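Local coordinates for putative type VI secretion protein (Escherichia coli, PDB 4HH5) that probably acts as a ClpA/ClpB-family ATPase of a type VI secretion system, ClpV1, of which this chain is the helical N-terminal domain, at residues L140-S143 and Q144-R147; D54-V57 and L58-Y62; A27-C30 and Q31-H35; W43-K46 and L47-G51; A9-L12 and R13-N16. All blocks are in the same frame, centred on the assembly; numbering follows the deposited sequence.

Contact 1 of 5, residues L140-S143 and Q144-R147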
loop_
_atom_site.group_PDB
_atom_site.type_symbol
_atom_site.label_atom_id
_atom_site.label_comp_id
_atom_site.label_asym_id
_atom_site.label_seq_id
_atom_site.Cartn_x
_atom_site.Cartn_y
_atom_site.Cartn_z
ATOM N N LEU A 140 -13.426 -2.368 6.261
ATOM C CA LEU A 140 -14.087 -1.151 5.785
ATOM C C LEU A 140 -14.348 -1.264 4.292
ATOM O O LEU A 140 -13.512 -1.785 3.565
ATOM C CB LEU A 140 -13.230 0.105 6.080
ATOM C CG LEU A 140 -12.878 0.387 7.550
ATOM C CD1 LEU A 140 -11.661 1.283 7.654
ATOM C CD2 LEU A 140 -14.061 0.989 8.307
ATOM N N SER A 141 -15.523 -0.821 3.839
ATOM C CA SER A 141 -15.869 -0.826 2.423
ATOM C C SER A 141 -15.296 0.438 1.763
ATOM O O SER A 141 -14.931 1.381 2.474
ATOM C CB SER A 141 -17.378 -0.844 2.258
ATOM O OG SER A 141 -17.918 0.386 2.709
ATOM N N GLN A 142 -15.282 0.492 0.419
ATOM C CA GLN A 142 -14.813 1.679 -0.307
ATOM C C GLN A 142 -15.697 2.886 -0.002
ATOM O O GLN A 142 -15.175 3.998 0.150
ATOM C CB GLN A 142 -14.724 1.413 -1.824
ATOM C CG GLN A 142 -14.220 2.600 -2.676
ATOM C CD GLN A 142 -12.969 3.260 -2.129
ATOM O OE1 GLN A 142 -11.896 2.675 -2.096
ATOM N NE2 GLN A 142 -13.079 4.502 -1.697
ATOM N N SER A 143 -17.021 2.664 0.149
ATOM C CA SER A 143 -17.959 3.745 0.478
ATOM C C SER A 143 -17.653 4.323 1.857
ATOM O O SER A 143 -17.667 5.541 2.008
ATOM C CB SER A 143 -19.415 3.298 0.362
ATOM O OG SER A 143 -19.627 2.045 0.988
ATOM N N GLN A 144 -17.287 3.465 2.832
ATOM C CA GLN A 144 -16.906 3.918 4.174
ATOM C C GLN A 144 -15.608 4.723 4.141
ATOM O O GLN A 144 -15.519 5.763 4.792
ATOM C CB GLN A 144 -16.826 2.750 5.167
ATOM C CG GLN A 144 -18.210 2.197 5.523
ATOM C CD GLN A 144 -18.164 0.921 6.319
ATOM O OE1 GLN A 144 -17.262 0.094 6.177
ATOM N NE2 GLN A 144 -19.168 0.715 7.151
ATOM N N LEU A 145 -14.618 4.265 3.364
ATOM C CA LEU A 145 -13.327 4.959 3.227
ATOM C C LEU A 145 -13.488 6.356 2.647
ATOM O O LEU A 145 -12.832 7.300 3.100
ATOM C CB LEU A 145 -12.349 4.134 2.370
ATOM C CG LEU A 145 -11.902 2.806 2.968
ATOM C CD1 LEU A 145 -11.142 1.999 1.953
ATOM C CD2 LEU A 145 -11.095 3.005 4.246
ATOM N N GLN A 146 -14.372 6.479 1.652
ATOM C CA GLN A 146 -14.694 7.735 0.971
ATOM C C GLN A 146 -15.297 8.735 1.970
ATOM O O GLN A 146 -14.882 9.894 2.007
ATOM C CB GLN A 146 -15.701 7.432 -0.144
ATOM C CG GLN A 146 -15.627 8.359 -1.329
ATOM C CD GLN A 146 -16.781 8.063 -2.244
ATOM O OE1 GLN A 146 -16.771 7.090 -3.006
ATOM N NE2 GLN A 146 -17.834 8.848 -2.119
ATOM N N ARG A 147 -16.241 8.263 2.811
ATOM C CA ARG A 147 -16.917 9.062 3.836
ATOM C C ARG A 147 -15.953 9.532 4.915
ATOM O O ARG A 147 -16.201 10.570 5.526
ATOM C CB ARG A 147 -18.064 8.267 4.481
ATOM C CG ARG A 147 -19.244 8.013 3.541
ATOM C CD ARG A 147 -20.146 6.894 4.048
ATOM N NE ARG A 147 -20.775 7.223 5.331
ATOM C CZ ARG A 147 -21.382 6.340 6.119
ATOM N NH1 ARG A 147 -21.451 5.062 5.764
ATOM N NH2 ARG A 147 -21.926 6.729 7.264
#

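Contact 2 of 5, residues D54-V57 and L58-Y62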
loop_
_atom_site.group_PDB
_atom_site.type_symbol
_atom_site.label_atom_id
_atom_site.label_comp_id
_atom_site.label_asym_id
_atom_site.label_seq_id
_atom_site.Cartn_x
_atom_site.Cartn_y
_atom_site.Cartn_z
ATOM N N ASP A 54 -2.653 7.110 6.326
ATOM C CA ASP A 54 -4.068 6.746 6.365
ATOM C C ASP A 54 -4.345 5.441 7.095
ATOM O O ASP A 54 -5.292 5.393 7.870
ATOM C CB ASP A 54 -4.720 6.772 4.965
ATOM C CG ASP A 54 -4.563 8.078 4.190
ATOM O OD1 ASP A 54 -4.391 9.136 4.829
ATOM O OD2 ASP A 54 -4.697 8.053 2.957
ATOM N N LEU A 55 -3.506 4.405 6.883
ATOM C CA LEU A 55 -3.660 3.092 7.521
ATOM C C LEU A 55 -3.628 3.171 9.044
ATOM O O LEU A 55 -4.484 2.569 9.703
ATOM C CB LEU A 55 -2.579 2.109 7.039
ATOM C CG LEU A 55 -2.688 1.560 5.622
ATOM C CD1 LEU A 55 -1.472 0.702 5.303
ATOM C CD2 LEU A 55 -3.950 0.702 5.441
ATOM N N THR A 56 -2.631 3.895 9.596
ATOM C CA THR A 56 -2.454 4.093 11.044
ATOM C C THR A 56 -3.640 4.847 11.647
ATOM O O THR A 56 -4.122 4.459 12.714
ATOM C CB THR A 56 -1.103 4.781 11.335
ATOM O OG1 THR A 56 -0.062 3.928 10.856
ATOM C CG2 THR A 56 -0.893 5.079 12.828
ATOM N N VAL A 57 -4.115 5.898 10.965
ATOM C CA VAL A 57 -5.277 6.703 11.398
ATOM C C VAL A 57 -6.533 5.807 11.511
ATOM O O VAL A 57 -7.260 5.876 12.508
ATOM C CB VAL A 57 -5.489 7.935 10.472
ATOM C CG1 VAL A 57 -6.834 8.623 10.733
ATOM C CG2 VAL A 57 -4.338 8.932 10.629
ATOM N N LEU A 58 -6.764 4.965 10.501
ATOM C CA LEU A 58 -7.901 4.042 10.466
ATOM C C LEU A 58 -7.792 2.971 11.551
ATOM O O LEU A 58 -8.775 2.722 12.257
ATOM C CB LEU A 58 -8.076 3.436 9.065
ATOM C CG LEU A 58 -8.446 4.441 7.961
ATOM C CD1 LEU A 58 -8.265 3.832 6.587
ATOM C CD2 LEU A 58 -9.851 4.979 8.129
ATOM N N GLY A 59 -6.579 2.432 11.738
ATOM C CA GLY A 59 -6.270 1.452 12.778
ATOM C C GLY A 59 -6.562 1.984 14.164
ATOM O O GLY A 59 -7.165 1.290 14.989
ATOM N N ARG A 60 -6.175 3.243 14.415
ATOM C CA ARG A 60 -6.426 3.924 15.683
ATOM C C ARG A 60 -7.934 4.169 15.869
ATOM O O ARG A 60 -8.478 3.850 16.930
ATOM C CB ARG A 60 -5.623 5.244 15.758
ATOM C CG ARG A 60 -5.891 6.046 17.037
ATOM C CD ARG A 60 -4.900 7.166 17.276
ATOM N NE ARG A 60 -5.061 8.265 16.321
ATOM C CZ ARG A 60 -4.199 8.546 15.350
ATOM N NH1 ARG A 60 -3.095 7.820 15.199
ATOM N NH2 ARG A 60 -4.426 9.562 14.527
ATOM N N ARG A 61 -8.610 4.700 14.837
ATOM C CA ARG A 61 -10.048 4.974 14.901
ATOM C C ARG A 61 -10.906 3.710 15.154
ATOM O O ARG A 61 -11.868 3.759 15.930
ATOM C CB ARG A 61 -10.519 5.669 13.617
ATOM C CG ARG A 61 -11.975 6.108 13.678
ATOM C CD ARG A 61 -12.077 7.609 13.621
ATOM N NE ARG A 61 -13.280 8.142 14.261
ATOM C CZ ARG A 61 -14.495 8.122 13.721
ATOM N NH1 ARG A 61 -15.524 8.646 14.370
ATOM N NH2 ARG A 61 -14.693 7.558 12.534
ATOM N N TYR A 62 -10.583 2.614 14.456
ATOM C CA TYR A 62 -11.343 1.363 14.523
ATOM C C TYR A 62 -10.763 0.303 15.447
ATOM O O TYR A 62 -11.207 -0.840 15.430
ATOM C CB TYR A 62 -11.666 0.850 13.116
ATOM C CG TYR A 62 -12.572 1.822 12.400
ATOM C CD1 TYR A 62 -13.928 1.897 12.707
ATOM C CD2 TYR A 62 -12.055 2.754 11.504
ATOM C CE1 TYR A 62 -14.755 2.842 12.108
ATOM C CE2 TYR A 62 -12.873 3.706 10.898
ATOM C CZ TYR A 62 -14.221 3.753 11.210
ATOM O OH TYR A 62 -15.031 4.687 10.615
#

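Contact 3 of 5, residues A27-C30 and Q31-H35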
loop_
_atom_site.group_PDB
_atom_site.type_symbol
_atom_site.label_atom_id
_atom_site.label_comp_id
_atom_site.label_asym_id
_atom_site.label_seq_id
_atom_site.Cartn_x
_atom_site.Cartn_y
_atom_site.Cartn_z
ATOM N N ALA A 27 11.383 -1.921 -1.702
ATOM C CA ALA A 27 12.381 -2.309 -2.710
ATOM C C ALA A 27 13.744 -2.519 -2.037
ATOM O O ALA A 27 14.431 -3.488 -2.361
ATOM C CB ALA A 27 12.490 -1.243 -3.795
ATOM N N SER A 28 14.118 -1.631 -1.078
ATOM C CA SER A 28 15.375 -1.745 -0.320
ATOM C C SER A 28 15.380 -3.002 0.546
ATOM O O SER A 28 16.385 -3.715 0.568
ATOM C CB SER A 28 15.610 -0.511 0.548
ATOM O OG SER A 28 15.859 0.619 -0.270
ATOM N N LEU A 29 14.247 -3.297 1.218
ATOM C CA LEU A 29 14.098 -4.484 2.061
ATOM C C LEU A 29 14.237 -5.770 1.227
ATOM O O LEU A 29 14.956 -6.683 1.637
ATOM C CB LEU A 29 12.771 -4.423 2.840
ATOM C CG LEU A 29 12.266 -5.698 3.536
ATOM C CD1 LEU A 29 13.098 -6.036 4.777
ATOM C CD2 LEU A 29 10.805 -5.544 3.919
ATOM N N CYS A 30 13.614 -5.804 0.032
ATOM C CA CYS A 30 13.714 -6.927 -0.909
ATOM C C CYS A 30 15.154 -7.168 -1.328
ATOM O O CYS A 30 15.571 -8.324 -1.406
ATOM C CB CYS A 30 12.828 -6.691 -2.124
ATOM S SG CYS A 30 11.076 -6.989 -1.827
ATOM N N GLN A 31 15.907 -6.073 -1.605
ATOM C CA GLN A 31 17.315 -6.117 -2.005
ATOM C C GLN A 31 18.175 -6.727 -0.902
ATOM O O GLN A 31 18.962 -7.626 -1.205
ATOM C CB GLN A 31 17.824 -4.721 -2.389
ATOM C CG GLN A 31 19.027 -4.743 -3.324
ATOM C CD GLN A 31 19.338 -3.398 -3.931
ATOM O OE1 GLN A 31 20.486 -2.944 -3.920
ATOM N NE2 GLN A 31 18.340 -2.740 -4.507
ATOM N N THR A 32 17.989 -6.294 0.378
ATOM C CA THR A 32 18.744 -6.827 1.532
ATOM C C THR A 32 18.511 -8.327 1.739
ATOM O O THR A 32 19.364 -8.997 2.320
ATOM C CB THR A 32 18.446 -6.077 2.846
ATOM O OG1 THR A 32 17.099 -6.322 3.246
ATOM C CG2 THR A 32 18.744 -4.583 2.776
ATOM N N ARG A 33 17.344 -8.839 1.322
ATOM C CA ARG A 33 17.014 -10.262 1.473
ATOM C C ARG A 33 17.158 -11.027 0.157
ATOM O O ARG A 33 16.858 -12.222 0.102
ATOM C CB ARG A 33 15.633 -10.459 2.124
ATOM C CG ARG A 33 15.450 -9.632 3.381
ATOM C CD ARG A 33 14.569 -10.309 4.399
ATOM N NE ARG A 33 14.578 -9.570 5.662
ATOM C CZ ARG A 33 14.067 -10.021 6.802
ATOM N NH1 ARG A 33 13.501 -11.220 6.857
ATOM N NH2 ARG A 33 14.121 -9.278 7.899
ATOM N N ALA A 34 17.686 -10.343 -0.886
ATOM C CA ALA A 34 17.952 -10.857 -2.238
ATOM C C ALA A 34 16.720 -11.428 -2.965
ATOM O O ALA A 34 16.872 -12.240 -3.888
ATOM C CB ALA A 34 19.108 -11.861 -2.222
ATOM N N HIS A 35 15.506 -10.966 -2.576
ATOM C CA HIS A 35 14.237 -11.409 -3.157
ATOM C C HIS A 35 13.925 -10.807 -4.511
ATOM O O HIS A 35 14.214 -9.632 -4.750
ATOM C CB HIS A 35 13.080 -11.249 -2.169
ATOM C CG HIS A 35 13.159 -12.216 -1.027
ATOM N ND1 HIS A 35 12.971 -11.811 0.279
ATOM C CD2 HIS A 35 13.432 -13.540 -1.035
ATOM C CE1 HIS A 35 13.114 -12.897 1.019
ATOM N NE2 HIS A 35 13.399 -13.961 0.273
#

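Contact 4 of 5, residues W43-K46 and L47-G51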
loop_
_atom_site.group_PDB
_atom_site.type_symbol
_atom_site.label_atom_id
_atom_site.label_comp_id
_atom_site.label_asym_id
_atom_site.label_seq_id
_atom_site.Cartn_x
_atom_site.Cartn_y
_atom_site.Cartn_z
ATOM N N TRP A 43 5.227 -3.674 0.801
ATOM C CA TRP A 43 4.766 -2.290 0.794
ATOM C C TRP A 43 3.988 -1.950 2.063
ATOM O O TRP A 43 4.274 -0.930 2.681
ATOM C CB TRP A 43 3.914 -2.024 -0.446
ATOM C CG TRP A 43 3.830 -0.582 -0.865
ATOM C CD1 TRP A 43 4.469 0.488 -0.301
ATOM C CD2 TRP A 43 3.072 -0.064 -1.964
ATOM N NE1 TRP A 43 4.143 1.641 -0.977
ATOM C CE2 TRP A 43 3.300 1.327 -2.014
ATOM C CE3 TRP A 43 2.241 -0.649 -2.933
ATOM C CZ2 TRP A 43 2.737 2.140 -2.999
ATOM C CZ3 TRP A 43 1.688 0.158 -3.914
ATOM C CH2 TRP A 43 1.939 1.536 -3.940
ATOM N N LEU A 44 3.015 -2.799 2.461
ATOM C CA LEU A 44 2.202 -2.574 3.673
ATOM C C LEU A 44 3.062 -2.529 4.932
ATOM O O LEU A 44 2.830 -1.683 5.794
ATOM C CB LEU A 44 1.070 -3.615 3.821
ATOM C CG LEU A 44 -0.078 -3.520 2.799
ATOM C CD1 LEU A 44 -0.840 -4.827 2.718
ATOM C CD2 LEU A 44 -1.033 -2.371 3.112
ATOM N N LEU A 45 4.084 -3.402 5.011
ATOM C CA LEU A 45 5.018 -3.440 6.133
ATOM C C LEU A 45 5.684 -2.063 6.274
ATOM O O LEU A 45 5.693 -1.500 7.364
ATOM C CB LEU A 45 6.072 -4.535 5.886
ATOM C CG LEU A 45 7.085 -4.816 7.002
ATOM C CD1 LEU A 45 7.367 -6.276 7.099
ATOM C CD2 LEU A 45 8.409 -4.106 6.741
ATOM N N LYS A 46 6.219 -1.525 5.164
ATOM C CA LYS A 46 6.897 -0.233 5.146
ATOM C C LYS A 46 5.963 0.934 5.353
ATOM O O LYS A 46 6.366 1.903 5.997
ATOM C CB LYS A 46 7.773 -0.065 3.907
ATOM C CG LYS A 46 9.032 -0.932 3.962
ATOM C CD LYS A 46 10.084 -0.331 4.897
ATOM C CE LYS A 46 11.134 -1.334 5.295
ATOM N NZ LYS A 46 12.064 -0.771 6.305
ATOM N N LEU A 47 4.703 0.824 4.885
ATOM C CA LEU A 47 3.709 1.868 5.137
ATOM C C LEU A 47 3.431 1.958 6.649
ATOM O O LEU A 47 3.499 3.047 7.225
ATOM C CB LEU A 47 2.406 1.618 4.358
ATOM C CG LEU A 47 2.428 1.940 2.851
ATOM C CD1 LEU A 47 1.269 1.231 2.137
ATOM C CD2 LEU A 47 2.331 3.451 2.600
ATOM N N LEU A 48 3.176 0.803 7.294
ATOM C CA LEU A 48 2.924 0.724 8.736
ATOM C C LEU A 48 4.159 1.108 9.537
ATOM O O LEU A 48 4.024 1.679 10.616
ATOM C CB LEU A 48 2.414 -0.671 9.152
ATOM C CG LEU A 48 1.070 -1.128 8.566
ATOM C CD1 LEU A 48 0.778 -2.545 8.972
ATOM C CD2 LEU A 48 -0.092 -0.211 8.991
ATOM N N GLU A 49 5.367 0.844 8.992
ATOM C CA GLU A 49 6.617 1.231 9.641
ATOM C C GLU A 49 6.764 2.757 9.737
ATOM O O GLU A 49 7.302 3.266 10.725
ATOM C CB GLU A 49 7.819 0.612 8.944
ATOM C CG GLU A 49 9.067 0.733 9.784
ATOM C CD GLU A 49 10.189 -0.206 9.410
ATOM O OE1 GLU A 49 10.027 -0.975 8.437
ATOM O OE2 GLU A 49 11.216 -0.197 10.122
ATOM N N GLN A 50 6.273 3.480 8.722
ATOM C CA GLN A 50 6.288 4.948 8.723
ATOM C C GLN A 50 5.279 5.427 9.777
ATOM O O GLN A 50 5.533 6.410 10.462
ATOM C CB GLN A 50 6.004 5.503 7.315
ATOM C CG GLN A 50 7.137 5.177 6.344
ATOM C CD GLN A 50 6.971 5.636 4.914
ATOM O OE1 GLN A 50 7.890 5.488 4.112
ATOM N NE2 GLN A 50 5.824 6.202 4.546
ATOM N N GLY A 51 4.184 4.673 9.907
ATOM C CA GLY A 51 3.137 4.769 10.920
ATOM C C GLY A 51 2.481 6.092 11.239
ATOM O O GLY A 51 2.152 6.342 12.403
#

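Contact 5 of 5, residues A9-L12 and R13-N16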
loop_
_atom_site.group_PDB
_atom_site.type_symbol
_atom_site.label_atom_id
_atom_site.label_comp_id
_atom_site.label_asym_id
_atom_site.label_seq_id
_atom_site.Cartn_x
_atom_site.Cartn_y
_atom_site.Cartn_z
ATOM N N ALA A 9 5.307 3.848 -15.390
ATOM C CA ALA A 9 6.105 4.921 -14.797
ATOM C C ALA A 9 5.226 6.086 -14.347
ATOM O O ALA A 9 5.456 6.626 -13.264
ATOM C CB ALA A 9 7.172 5.395 -15.776
ATOM N N ALA A 10 4.190 6.440 -15.144
ATOM C CA ALA A 10 3.257 7.522 -14.800
ATOM C C ALA A 10 2.500 7.183 -13.506
ATOM O O ALA A 10 2.269 8.059 -12.674
ATOM C CB ALA A 10 2.279 7.753 -15.938
ATOM N N LEU A 11 2.153 5.897 -13.342
ATOM C CA LEU A 11 1.464 5.331 -12.189
ATOM C C LEU A 11 2.342 5.543 -10.937
ATOM O O LEU A 11 1.848 6.041 -9.927
ATOM C CB LEU A 11 1.268 3.830 -12.474
ATOM C CG LEU A 11 0.002 3.135 -12.037
ATOM C CD1 LEU A 11 -1.198 3.563 -12.893
ATOM C CD2 LEU A 11 0.179 1.633 -12.172
ATOM N N LEU A 12 3.652 5.236 -11.034
ATOM C CA LEU A 12 4.622 5.442 -9.942
ATOM C C LEU A 12 4.756 6.921 -9.584
ATOM O O LEU A 12 4.843 7.256 -8.400
ATOM C CB LEU A 12 6.003 4.873 -10.303
ATOM C CG LEU A 12 6.128 3.362 -10.418
ATOM C CD1 LEU A 12 7.529 2.980 -10.818
ATOM C CD2 LEU A 12 5.756 2.660 -9.105
ATOM N N ARG A 13 4.730 7.811 -10.604
ATOM C CA ARG A 13 4.804 9.258 -10.379
ATOM C C ARG A 13 3.542 9.818 -9.701
ATOM O O ARG A 13 3.591 10.912 -9.140
ATOM C CB ARG A 13 5.067 10.015 -11.686
ATOM C CG ARG A 13 6.465 9.795 -12.246
ATOM C CD ARG A 13 6.838 10.830 -13.313
ATOM N NE ARG A 13 5.843 10.955 -14.391
ATOM C CZ ARG A 13 5.726 10.124 -15.425
ATOM N NH1 ARG A 13 6.512 9.060 -15.523
ATOM N NH2 ARG A 13 4.799 10.331 -16.347
ATOM N N ARG A 14 2.418 9.086 -9.760
ATOM C CA ARG A 14 1.168 9.533 -9.135
ATOM C C ARG A 14 1.127 9.277 -7.630
ATOM O O ARG A 14 0.334 9.901 -6.920
ATOM C CB ARG A 14 -0.035 8.907 -9.837
ATOM C CG ARG A 14 -0.449 9.721 -11.049
ATOM C CD ARG A 14 -1.273 8.888 -11.974
ATOM N NE ARG A 14 -1.429 9.533 -13.276
ATOM C CZ ARG A 14 -1.456 8.875 -14.428
ATOM N NH1 ARG A 14 -1.345 7.552 -14.449
ATOM N NH2 ARG A 14 -1.594 9.532 -15.570
ATOM N N LEU A 15 1.976 8.370 -7.140
ATOM C CA LEU A 15 2.058 8.073 -5.706
ATOM C C LEU A 15 2.442 9.333 -4.952
ATOM O O LEU A 15 3.335 10.075 -5.398
ATOM C CB LEU A 15 3.118 7.003 -5.423
ATOM C CG LEU A 15 2.817 5.593 -5.900
ATOM C CD1 LEU A 15 4.060 4.726 -5.821
ATOM C CD2 LEU A 15 1.658 4.972 -5.117
ATOM N N ASN A 16 1.763 9.592 -3.822
ATOM C CA ASN A 16 2.137 10.736 -3.002
ATOM C C ASN A 16 3.495 10.382 -2.363
ATOM O O ASN A 16 3.940 9.230 -2.490
ATOM C CB ASN A 16 1.050 11.071 -1.960
ATOM C CG ASN A 16 0.862 10.053 -0.852
ATOM O OD1 ASN A 16 1.510 9.000 -0.789
ATOM N ND2 ASN A 16 -0.046 10.348 0.041
HETATM O O HOH W 1 5.678 9.425 -6.811
#

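Contact 1 of 5, residues L140-S143 and Q144-R147
Ser141 N donates to Gln144 OE1 at 3.1 Å in a nearly straight bond (167°), reaching the amide oxygen from a little off its carbonyl plane. The Gln144 chain sets out with CG beside its own backbone N (chi1 -71°) and stays extended beyond it, which carries it back past the serine and lays Gln144 CG 3.4 Å from Ser141 OG. Gln144 OE1 also lies 3.4 Å from Leu140 CA. The first backbone bonds of the helix follow: Leu145 N to Ser141 O at 3.0 Å, Gln146 N to Gln142 O, and a longer one from Arg147 N to Ser143 O. Ser141 is the N-cap of helix 142-147 and Gln144 its third residue, so the glutamine supplies the side-chain-to-N-cap half of a capping box. Leu140 and Leu145, just before the cap and four residues after it, form the matching hydrophobic staple, with CD1 of Leu140 3.9 Å from CD2 of Leu145 and the two side chains crossing at about a right angle. Gln142 folds back at chi2, bringing its NE2 4.1 Å from Leu145 CB. Both leucines rest on Leu58 of helix 54-61, and Leu145 also touches Val116 and Leu119 of helix 115-124.

Contact 2 of 5, residues D54-V57 and L58-Y62
Arg60 lays one face of its guanidinium over Val57 CA and sets NH2 3.9 Å from Val57 CG2, one turn back along the same helix. Its chain leaves extended, with CG opposite the backbone N (chi1 177°), then bends at chi3 (70°), which turns the flat group back toward the preceding turn. Thr56 CG2 approaches the same group obliquely, 4.2 Å from Arg60 NH1. The guanidinium is also tied down at its polar end, since NH2 donates to Gln155 OE1. Leu58 bends CG back beside its backbone N and brings it within 3.3 Å of Asp54 O, the acceptor for its own amide. This is one short helix of the all-helical Clp N-terminal (Clp R) domain, and its four amides from Leu58 to Arg61 each bond the carbonyl four residues earlier, from Leu58 N to Asp54 O at 3.0 Å through to Arg61 N to Val57 O at 2.9 Å. Tyr62 N still bonds Leu58 O, although Tyr62 is the first residue to leave helical geometry, and Arg61 CG lies 3.8 Å above one face of the Tyr62 ring, toward its rim. At the other end Asp54 OD2 receives Val116 N and makes a salt bridge to Arg114, while OD1 bonds Ser156 OG; these partners would probably stabilise the charged carboxylate. Helix 54-61 packs against three others: Val57 on Leu151 and Leu152 of helix 149-155, Leu55 on Leu44, Leu47 and Leu48 of helix 40-50, and Leu55 and Leu58 on Leu119 of helix 115-124.

Contact 3 of 5, residues A27-C30 and Q31-H35
Leu29 O takes two donors, Thr32 OG1 at 2.7 Å and Arg33 N at 3.2 Å, both arriving from the same face of its carbonyl plane. The hydroxyl is placed there by a chi1 of 67°, which sets OG1 between the threonine's own N and carbonyl carbon and turns it back to the carbonyl three residues earlier. In this way a polar side chain on the last helical turn donates a hydrogen bond to the backbone, while Thr32 CG2 falls 3.3 Å from Ser28 O. The regular helical bonds just before run from Gln31 N to Ala27 O and from Thr32 N to Ser28 O at 3.0 Å. Cys30 O is also shared: His35 N bonds it at 2.9 Å, and Arg33 N adds a weak bond. Ala34 N turns instead to Gln31 O at 3.0 Å. Outside the turn, Ser28 OG bonds Glu24 O and Arg33 NH1 forms a salt bridge to Asp78. Among side chains, Leu29 CD1 comes 3.9 Å from Arg33 NE as the two chains pass at a slant, and both touch Leu77 of helix 66-78. Arg33 O stands above the centre of one face of the His35 ring. Ala34, with phi of 58°, is the C-prime residue, and the nested bonds from His35 N to Cys30 O and from Ala34 N to Gln31 O make up the Schellman motif that ends helix 17-32 before strand 37-38.

Contact 4 of 5, residues W43-K46 and L47-G51
Lys46 folds at chi2 (-77°) while Glu49, three residues on, starts with CG opposite its backbone N (chi1 -167°) and runs out straight, so the two chains lie side by side, pointing the same way. Lys46 NZ then meets Glu49 OE1 at 3.0 Å in a salt bridge, coming from above the carboxylate plane. The lysine's methylene CE adds a contact of 3.4 Å to Glu49 OE1. On the inner side of the helix Trp43 and Leu47 form a second pair. The tryptophan side chain swings away from its own N, and Leu47 CD1 settles over one indole face, 4.2 Å from the centroid of the five-membered ring and 16° off its normal, in a CH-pi contact. Leu47 CG also lies 4.0 Å from Trp43 CD1. Trp43 NE1 bonds Cys19 O and Gln50 NE2 bonds Tyr18 O, both tying helix 40-50 to helix 17-32, while Leu94, Leu97 and Leu98 of helix 92-107 touch the tryptophan. Backbone bonds from Leu47 N to Trp43 O at 2.8 Å and from Leu48 N to Leu44 O at 2.9 Å carry the turns. The chemistry is two-sided: a charged pair that probably adds modestly to helix stability lies toward solvent, and an indole whose N-H is satisfied lies buried in the helical core.

Contact 5 of 5, residues A9-L12 and R13-N16
Ala10 carries two arginines. The Arg13 guanidinium lies with one face over Ala10 CA, which stands 3.4 Å above its plane, and sets NH2 3.6 Å from Ala10 CB. A bend at chi3 (-52°) turns this group back along the helix, where NH1 also comes 3.7 Å from Ala9 CB. Arg14, extended from CG to NE, brings a guanidinium face over the same methyl from another direction, with NH1 3.9 Å from Ala10 CB. The small alanine side chain probably lets both flat groups lie close to the helix. Arg14 is further placed by a cation-pi contact with Trp102 of helix 92-107, on which Leu11 also packs.

The backbone beneath them is loosening. Arg13 N still bonds Ala9 O at 3.0 Å, but Arg14 N has only a weak bond to Ala10 O and reaches Leu11 O from well above its carbonyl plane. A water bridges the turn, donating to both Leu12 O and Leu15 O, at 2.8 Å each. Leu12 CD2 and Leu15 CD1 touch at 4.2 Å, and both leucines pack on Leu23 of helix 17-32 and Leu98 of helix 92-107. The shift from i to i+4 bonds to i to i+3 bonds (Arg14 N to Leu11 O, and weakly Leu15 N to Leu12 O) marks the end of helix 2-14. Asn16, whose ND2 bonds Glu158, then opens helix 17-32 as a classic N-cap, its OD1 taking Cys19 N, the amide of the third residue of that helix.

How the contacts relate
All five contacts are local, each within one unbroken run of residues, so none closes a loop and they follow in series without nesting or crossing. Contact 5 ends helix 2-14 at the corner into helix 17-32, whose far end contact 3 terminates. Contact 4 lies on helix 40-50, nearest the centre of the chain, and touches contacts 5 and 3: Leu15 CD2 meets Trp43 CH2 at 3.6 Å, and Leu29 packs on Leu45. Contact 2, on the next helix, joins contact 4 through Leu55 and meets contact 1, far along the chain, through Leu58. Contacts 1 and 3 lie on opposite sides of the chain's centre, their centres about 33 Å apart.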